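Local coordinates for putative protein (Neisseria meningitidis, PDB 2O3G) that is of unknown function but forms the transporter-associated domain of a larger CBS-domain membrane protein of the UPF0053 family, and may bind flavin adenine dinucleotide, at residues I52-E55 against L56-I59. Sequence-based numbering, arbitrary orientation.
With EDO (1,2-ethanediol), chain C.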
loop_
_atom_site.group_PDB
_atom_site.type_symbol
_atom_site.label_atom_id
_atom_site.label_comp_id
_atom_site.label_asym_id
_atom_site.label_seq_id
_atom_site.Cartn_x
_atom_site.Cartn_y
_atom_site.Cartn_z
ATOM N N ILE A 52 0.750 -3.857 -1.187
ATOM C CA ILE A 52 -0.190 -4.761 -0.468
ATOM C C ILE A 52 -0.182 -6.149 -1.040
ATOM O O ILE A 52 -0.119 -7.105 -0.285
ATOM C CB ILE A 52 -1.654 -4.280 -0.464
ATOM C CG1 ILE A 52 -1.741 -2.848 0.060
ATOM C CG2 ILE A 52 -2.549 -5.324 0.233
ATOM C CD1 ILE A 52 -3.123 -2.409 0.415
HETATM N N MSE A 53 -0.266 -6.263 -2.367
HETATM C CA MSE A 53 -0.274 -7.602 -3.048
HETATM C C MSE A 53 0.955 -8.399 -2.774
HETATM O O MSE A 53 0.866 -9.605 -2.467
HETATM C CB MSE A 53 -0.366 -7.487 -4.557
HETATM C CG MSE A 53 -0.812 -6.147 -5.053
HETATM SE SE MSE A 53 -1.792 -6.581 -6.656
HETATM C CE MSE A 53 -1.775 -4.937 -7.807
ATOM N N GLU A 54 2.097 -7.730 -2.911
ATOM C CA GLU A 54 3.365 -8.289 -2.470
ATOM C C GLU A 54 3.318 -8.898 -1.070
ATOM O O GLU A 54 3.523 -10.081 -0.965
ATOM C CB GLU A 54 4.472 -7.253 -2.575
ATOM C CG GLU A 54 5.736 -7.611 -1.821
ATOM C CD GLU A 54 6.543 -8.649 -2.562
ATOM O OE1 GLU A 54 5.945 -9.570 -3.162
ATOM O OE2 GLU A 54 7.787 -8.543 -2.561
ATOM N N GLU A 55 3.048 -8.134 0.007
ATOM C CA GLU A 55 3.018 -8.763 1.334
ATOM C C GLU A 55 1.947 -9.866 1.392
ATOM O O GLU A 55 2.264 -10.992 1.678
ATOM C CB GLU A 55 2.954 -7.749 2.490
ATOM C CG GLU A 55 4.355 -7.370 3.188
ATOM C CD GLU A 55 4.766 -8.256 4.456
ATOM O OE1 GLU A 55 4.150 -9.330 4.723
ATOM O OE2 GLU A 55 5.734 -7.879 5.206
ATOM N N LEU A 56 0.695 -9.608 1.039
ATOM C CA LEU A 56 -0.326 -10.640 1.204
ATOM C C LEU A 56 -0.019 -11.891 0.423
ATOM O O LEU A 56 -0.252 -13.004 0.921
ATOM C CB LEU A 56 -1.680 -10.127 0.765
ATOM C CG LEU A 56 -1.991 -9.028 1.739
ATOM C CD1 LEU A 56 -3.027 -8.104 1.154
ATOM C CD2 LEU A 56 -2.388 -9.750 3.019
ATOM N N GLN A 57 0.521 -11.688 -0.790
ATOM C CA GLN A 57 0.696 -12.733 -1.780
ATOM C C GLN A 57 -0.676 -13.172 -2.220
ATOM O O GLN A 57 -0.881 -14.332 -2.470
ATOM C CB GLN A 57 1.448 -13.953 -1.210
ATOM C CG GLN A 57 2.866 -13.685 -0.736
ATOM C CD GLN A 57 3.815 -13.451 -1.897
ATOM O OE1 GLN A 57 4.102 -14.363 -2.668
ATOM N NE2 GLN A 57 4.311 -12.236 -2.024
ATOM N N THR A 58 -1.649 -12.279 -2.291
ATOM C CA THR A 58 -2.921 -12.719 -2.852
ATOM C C THR A 58 -3.781 -11.545 -3.281
ATOM O O THR A 58 -3.333 -10.428 -3.090
ATOM C CB THR A 58 -3.657 -13.641 -1.917
ATOM O OG1 THR A 58 -4.997 -13.683 -2.370
ATOM C CG2 THR A 58 -3.628 -13.153 -0.465
ATOM N N ILE A 59 -4.958 -11.742 -3.898
ATOM C CA ILE A 59 -5.726 -10.571 -4.328
ATOM C C ILE A 59 -6.429 -10.071 -3.103
ATOM O O ILE A 59 -7.227 -10.807 -2.536
ATOM C CB ILE A 59 -6.803 -10.827 -5.370
ATOM C CG1 ILE A 59 -6.351 -11.906 -6.354
ATOM C CG2 ILE A 59 -7.110 -9.495 -6.169
ATOM C CD1 ILE A 59 -5.174 -11.492 -7.269
HETATM C C1 EDO C . 8.207 -5.818 7.906
HETATM O O1 EDO C . 7.599 -4.520 8.005
HETATM C C2 EDO C . 8.952 -5.838 6.570
HETATM O O2 EDO C . 8.142 -6.599 5.680
#
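L56 and Q57 close the C-terminal end of helix 48-56 with two backbone bonds. L56 N donates to I52 O at 2.9 Å, nearly straight. Q57 N donates to M53 O at 2.7 Å, and this bond is more bent. Q57 is the first residue to leave helical geometry, and its phi is positive (67°). The chain therefore turns away from the helix here, on the surface of the transporter-associated domain, and the loop to strand 65-68 begins.

The side chain of Q57 folds back over the last turn. CG lies anti to the carbonyl carbon (chi1 -62°), and a bend at chi2 brings the amide alongside E54. NE2 donates to E54 O, in the plane of that carbonyl. The amide also makes a weak bond to the E54 carboxylate, with NE2 and OE1 3.3 Å apart. The amide is turned 49° from the carboxylate. The other carboxylate oxygen of E54 lies close to the like-charged D44.

E55 OE2 accepts a bond of 2.8 Å from O2 of a 1,2-ethanediol, probably from crystallisation, which is also hydrogen-bonded to H69 N. I52 and L56 run along the same face of the helix end, but their spacing in the model is doubtful. I52 also touches F73 of strand 71-79.

The Q57 amide thus gives a side-chain donor to E54 O, a carbonyl of the last helical turn. Its weak second bond may slightly ease the charge on E54, which lies near D44.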